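Local coordinates for protein YJHT (Escherichia coli, PDB 2UVK) that catalyses the interconversion of the alpha and beta anomers of N-acetylneuraminate (sialic acid) as a periplasmic Kelch-repeat beta-propeller, at residues Asn133-Phe136 / Glu137-Glu141; Phe157-Ala161 / Glu162-Phe166. All blocks are in the same frame, centred on the assembly; numbering follows the deposited sequence.

Interaction 1 (Asn133-Phe136 / Glu137-Glu141)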
loop_
_atom_site.group_PDB
_atom_site.type_symbol
_atom_site.label_atom_id
_atom_site.label_comp_id
_atom_site.label_asym_id
_atom_site.label_seq_id
_atom_site.Cartn_x
_atom_site.Cartn_y
_atom_site.Cartn_z
ATOM N N ASN B 133 0.667 8.662 -7.875
ATOM C CA ASN B 133 -0.444 9.625 -8.067
ATOM C C ASN B 133 -0.024 11.011 -7.572
ATOM O O ASN B 133 -0.410 12.032 -8.165
ATOM C CB ASN B 133 -1.674 9.223 -7.285
ATOM C CG ASN B 133 -2.349 7.960 -7.813
ATOM O OD1 ASN B 133 -1.987 7.436 -8.851
ATOM N ND2 ASN B 133 -3.316 7.484 -7.064
ATOM N N GLY B 134 0.722 11.067 -6.470
ATOM C CA GLY B 134 1.129 12.349 -5.922
ATOM C C GLY B 134 2.047 13.085 -6.864
ATOM O O GLY B 134 2.036 14.335 -6.885
ATOM N N TYR B 135 2.876 12.372 -7.607
ATOM C CA TYR B 135 3.773 13.031 -8.590
ATOM C C TYR B 135 2.943 13.826 -9.600
ATOM O O TYR B 135 3.227 14.982 -9.927
ATOM C CB TYR B 135 4.633 11.992 -9.294
ATOM C CG TYR B 135 5.570 12.521 -10.347
ATOM C CD1 TYR B 135 6.717 13.246 -9.992
ATOM C CD2 TYR B 135 5.328 12.307 -11.685
ATOM C CE1 TYR B 135 7.562 13.695 -10.937
ATOM C CE2 TYR B 135 6.174 12.757 -12.655
ATOM C CZ TYR B 135 7.297 13.472 -12.282
ATOM O OH TYR B 135 8.157 13.951 -13.259
ATOM N N PHE B 136 1.902 13.202 -10.110
ATOM C CA PHE B 136 1.059 13.885 -11.101
ATOM C C PHE B 136 0.203 14.966 -10.464
ATOM O O PHE B 136 -0.094 15.988 -11.129
ATOM C CB PHE B 136 0.256 12.861 -11.914
ATOM C CG PHE B 136 1.122 12.079 -12.820
ATOM C CD1 PHE B 136 1.595 12.636 -14.006
ATOM C CD2 PHE B 136 1.557 10.812 -12.467
ATOM C CE1 PHE B 136 2.449 11.944 -14.827
ATOM C CE2 PHE B 136 2.426 10.131 -13.268
ATOM C CZ PHE B 136 2.856 10.670 -14.464
ATOM N N GLU B 137 -0.199 14.798 -9.205
ATOM C CA GLU B 137 -0.903 15.855 -8.493
ATOM C C GLU B 137 0.012 17.068 -8.362
ATOM O O GLU B 137 -0.393 18.220 -8.629
ATOM C CB GLU B 137 -1.373 15.406 -7.122
ATOM C CG GLU B 137 -2.581 14.432 -7.125
ATOM C CD GLU B 137 -2.867 13.851 -5.736
ATOM O OE1 GLU B 137 -2.360 14.415 -4.749
ATOM O OE2 GLU B 137 -3.603 12.825 -5.626
ATOM N N ASP B 138 1.257 16.808 -7.971
ATOM C CA ASP B 138 2.238 17.903 -7.804
ATOM C C ASP B 138 2.544 18.636 -9.099
ATOM O O ASP B 138 2.555 19.887 -9.139
ATOM C CB ASP B 138 3.525 17.380 -7.171
ATOM C CG ASP B 138 3.315 16.921 -5.754
ATOM O OD1 ASP B 138 2.228 17.207 -5.185
ATOM O OD2 ASP B 138 4.259 16.298 -5.206
ATOM N N LEU B 139 2.827 17.897 -10.163
ATOM C CA LEU B 139 2.999 18.543 -11.494
ATOM C C LEU B 139 1.784 19.356 -11.905
ATOM O O LEU B 139 1.918 20.445 -12.500
ATOM C CB LEU B 139 3.344 17.532 -12.589
ATOM C CG LEU B 139 4.655 16.783 -12.410
ATOM C CD1 LEU B 139 4.927 15.867 -13.585
ATOM C CD2 LEU B 139 5.795 17.755 -12.282
ATOM N N ASN B 140 0.586 18.880 -11.610
ATOM C CA ASN B 140 -0.614 19.642 -11.971
ATOM C C ASN B 140 -0.670 20.975 -11.197
ATOM O O ASN B 140 -1.006 22.036 -11.767
ATOM C CB ASN B 140 -1.860 18.805 -11.683
ATOM C CG ASN B 140 -3.146 19.528 -12.046
ATOM O OD1 ASN B 140 -3.389 19.811 -13.212
ATOM N ND2 ASN B 140 -3.952 19.836 -11.055
ATOM N N GLU B 141 -0.347 20.909 -9.906
ATOM C CA GLU B 141 -0.306 22.078 -9.041
ATOM C C GLU B 141 0.769 23.079 -9.516
ATOM O O GLU B 141 0.521 24.306 -9.488
ATOM C CB GLU B 141 -0.054 21.661 -7.589
ATOM C CG GLU B 141 -0.140 22.830 -6.610
ATOM C CD GLU B 141 -0.143 22.416 -5.148
ATOM O OE1 GLU B 141 -0.575 21.283 -4.819
ATOM O OE2 GLU B 141 0.297 23.252 -4.321
#
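Tyr135 and Leu139 meet one helical turn apart on the same flank of helix 129-142. Leu139 comes in over one face of the phenol ring. Its CG sits 4.2 Å above the ring plane, displaced toward the rim, and its CD1 reaches 3.5 Å from Tyr135 CE2. Tyr135 has CG anti to the backbone N (chi1 179°), which stands the ring out from the helix, nearly level with its own CA, and Leu139 leans back over it. The hydroxyl of Tyr135 is hydrogen-bonded to Asn153. Phe136 meets the same phenol from another direction. The rim of the Tyr135 ring points at the face of Phe136, with Tyr135 CD2 3.9 Å above the centre of that ring.

Two acidic side chains follow on other sides of the helix. Asp138 lays its carboxylate beside a carbonyl already in use, with CG 3.1 Å from Gly134 O. Its oxygens are acceptors and find no donor there. OD1 instead takes a hydrogen bond from His104 of the second subunit. Glu137 runs extended, and its CG passes 3.4 Å from Asn133 O.

Four backbone bonds fix the spacing. The straightest is Leu139 N to Tyr135 O, 3.0 Å and 177°. Tyr135 and Leu139 also pack on Ile152 of helix 146-157. Such i to i+4 pairing is typical of an alpha-helix, here in a helical insertion of the propeller that packs on a second helix and on the dimer partner.

Interaction 2 (Phe157-Ala161 / Glu162-Phe166); sequences FDKKA and EDYFF
A short 3-10 turn at Ala161-Tyr164 shapes the loop between helix 146-157 and strand 169-174. Two of its i to i+3 backbone bonds are Asp163 N to Lys160 O at 3.0 Å and Tyr164 N to Ala161 O at 3.1 Å. Asp163 also turns its carboxylate back to the residue before the turn. OD2 accepts from Lys160 N at 3.2 Å, with the donor above the carboxylate plane and a bent angle of 135° at the hydrogen. OD1 of the same carboxylate accepts from Tyr182 N of the second subunit, so Asp163 serves both the turn and the dimer contact.

Tyr164 reaches back along the loop, its CG placed beside the backbone N (chi1 -64°). Lys159 runs over one face of its ring, with CD 4.0 Å above the plane and offset toward the rim. Lys159 CB lies 3.5 Å from Tyr164 OH. That hydroxyl is hydrogen-bonded to Tyr156 O and to Lys211 NZ, and the ammonium of Lys211 also binds Phe157 O and Lys159 O. A phenylalanine here would keep the ring but would probably leave Tyr156 O and Lys211 each without one partner, and the loop less firmly tied to the helix end.

Glu162 bends at chi2 (86°), which curls its carboxylate toward Lys160; OE2 is 3.6 Å from Lys160 CB. At the far end a water donates to Ala161 O at 2.8 Å and accepts from Phe166 N. Phe166 packs on Glu209, the predicted proton acceptor. This is a 3-10 turn with an aspartate side chain bonded back to the N-H of the residue just before it, set in a loop beside the probable active site of the propeller.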
loop_
_atom_site.group_PDB
_atom_site.type_symbol
_atom_site.label_atom_id
_atom_site.label_comp_id
_atom_site.label_asym_id
_atom_site.label_seq_id
_atom_site.Cartn_x
_atom_site.Cartn_y
_atom_site.Cartn_z
ATOM N N PHE B 157 13.146 11.855 -7.705
ATOM C CA PHE B 157 14.162 10.918 -8.170
ATOM C C PHE B 157 15.319 10.695 -7.186
ATOM O O PHE B 157 16.014 9.699 -7.297
ATOM C CB PHE B 157 14.689 11.333 -9.538
ATOM C CG PHE B 157 13.684 11.202 -10.625
ATOM C CD1 PHE B 157 13.338 9.945 -11.089
ATOM C CD2 PHE B 157 13.089 12.305 -11.209
ATOM C CE1 PHE B 157 12.398 9.792 -12.103
ATOM C CE2 PHE B 157 12.140 12.147 -12.212
ATOM C CZ PHE B 157 11.808 10.882 -12.661
ATOM N N ASP B 158 15.446 11.560 -6.189
ATOM C CA ASP B 158 16.566 11.474 -5.236
ATOM C C ASP B 158 16.149 10.684 -3.999
ATOM O O ASP B 158 16.032 11.216 -2.882
ATOM C CB ASP B 158 17.039 12.872 -4.822
ATOM C CG ASP B 158 18.300 12.833 -3.975
ATOM O OD1 ASP B 158 19.007 11.804 -4.016
ATOM O OD2 ASP B 158 18.567 13.835 -3.272
ATOM N N LYS B 159 15.879 9.404 -4.211
ATOM C CA LYS B 159 15.502 8.519 -3.117
ATOM C C LYS B 159 16.130 7.165 -3.362
ATOM O O LYS B 159 16.399 6.792 -4.502
ATOM C CB LYS B 159 13.978 8.343 -3.061
ATOM C CG LYS B 159 13.156 9.596 -3.043
ATOM C CD LYS B 159 11.660 9.264 -2.848
ATOM C CE LYS B 159 10.793 10.521 -2.839
ATOM N NZ LYS B 159 11.219 11.504 -1.808
ATOM N N LYS B 160 16.336 6.398 -2.290
ATOM C CA LYS B 160 16.753 5.018 -2.447
ATOM C C LYS B 160 15.580 4.186 -2.962
ATOM O O LYS B 160 14.432 4.587 -2.789
ATOM C CB LYS B 160 17.241 4.441 -1.117
ATOM C CG LYS B 160 18.594 5.042 -0.630
ATOM C CD LYS B 160 19.758 4.594 -1.525
ATOM C CE LYS B 160 21.151 4.940 -0.979
ATOM N NZ LYS B 160 22.291 4.240 -1.721
ATOM N N ALA B 161 15.878 3.043 -3.548
ATOM C CA ALA B 161 14.847 2.191 -4.152
ATOM C C ALA B 161 13.735 1.831 -3.158
ATOM O O ALA B 161 12.542 1.890 -3.487
ATOM C CB ALA B 161 15.470 0.939 -4.754
ATOM N N GLU B 162 14.089 1.506 -1.925
ATOM C CA GLU B 162 13.090 1.144 -0.914
ATOM C C GLU B 162 12.061 2.240 -0.649
ATOM O O GLU B 162 10.958 1.937 -0.201
ATOM C CB GLU B 162 13.718 0.803 0.459
ATOM C CG GLU B 162 14.948 -0.043 0.489
ATOM C CD GLU B 162 16.197 0.810 0.323
ATOM O OE1 GLU B 162 16.743 1.410 1.312
ATOM O OE2 GLU B 162 16.616 0.886 -0.816
ATOM N N ASP B 163 12.428 3.506 -0.863
ATOM C CA ASP B 163 11.560 4.624 -0.532
ATOM C C ASP B 163 10.378 4.737 -1.520
ATOM O O ASP B 163 9.480 5.568 -1.303
ATOM C CB ASP B 163 12.329 5.944 -0.579
ATOM C CG ASP B 163 13.437 6.031 0.462
ATOM O OD1 ASP B 163 13.375 5.361 1.486
ATOM O OD2 ASP B 163 14.371 6.814 0.233
ATOM N N TYR B 164 10.434 3.977 -2.609
ATOM C CA TYR B 164 9.338 3.995 -3.611
ATOM C C TYR B 164 8.267 2.957 -3.343
ATOM O O TYR B 164 7.223 2.985 -3.971
ATOM C CB TYR B 164 9.876 3.822 -5.018
ATOM C CG TYR B 164 10.777 4.960 -5.443
ATOM C CD1 TYR B 164 10.269 6.117 -6.042
ATOM C CD2 TYR B 164 12.144 4.908 -5.175
ATOM C CE1 TYR B 164 11.120 7.174 -6.415
ATOM C CE2 TYR B 164 12.979 5.931 -5.547
ATOM C CZ TYR B 164 12.473 7.059 -6.157
ATOM O OH TYR B 164 13.354 8.085 -6.486
ATOM N N PHE B 165 8.510 2.055 -2.404
ATOM C CA PHE B 165 7.505 1.118 -1.959
ATOM C C PHE B 165 6.874 0.393 -3.132
ATOM O O PHE B 165 5.650 0.190 -3.162
ATOM C CB PHE B 165 6.498 1.797 -1.063
ATOM C CG PHE B 165 7.077 2.224 0.247
ATOM C CD1 PHE B 165 7.030 1.384 1.345
ATOM C CD2 PHE B 165 7.667 3.463 0.390
ATOM C CE1 PHE B 165 7.576 1.780 2.550
ATOM C CE2 PHE B 165 8.216 3.852 1.595
ATOM C CZ PHE B 165 8.156 3.015 2.671
ATOM N N PHE B 166 7.675 -0.034 -4.096
ATOM C CA PHE B 166 7.162 -0.969 -5.112
ATOM C C PHE B 166 6.628 -2.232 -4.398
ATOM O O PHE B 166 7.156 -2.636 -3.357
ATOM C CB PHE B 166 8.211 -1.327 -6.152
ATOM C CG PHE B 166 8.524 -0.242 -7.150
ATOM C CD1 PHE B 166 8.024 1.053 -7.031
ATOM C CD2 PHE B 166 9.345 -0.531 -8.213
ATOM C CE1 PHE B 166 8.305 1.991 -8.000
ATOM C CE2 PHE B 166 9.632 0.423 -9.173
ATOM C CZ PHE B 166 9.098 1.682 -9.058
HETATM O O HOH W 1 10.573 -0.162 -3.633
#

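Both contacts are local, and neither encloses a loop of any length. They follow in series, so they do not nest or cross. Strand 120-125 leads into helix 129-142, which holds interaction 1. The chain then turns back through helix 146-157, and interaction 2 shapes the loop after it, before strand 169-174. Those two strands are neighbours in one four-stranded blade, so the whole excursion is an insertion between adjacent strands. The centres of interactions 1 and 2 lie about 17 Å apart. The nearest atoms of interactions 1 and 2 are about 4 Å apart, without touching. Tyr156 joins them indirectly: its ring meets Tyr135, and its carbonyl binds Tyr164. Both interactions also touch the second subunit.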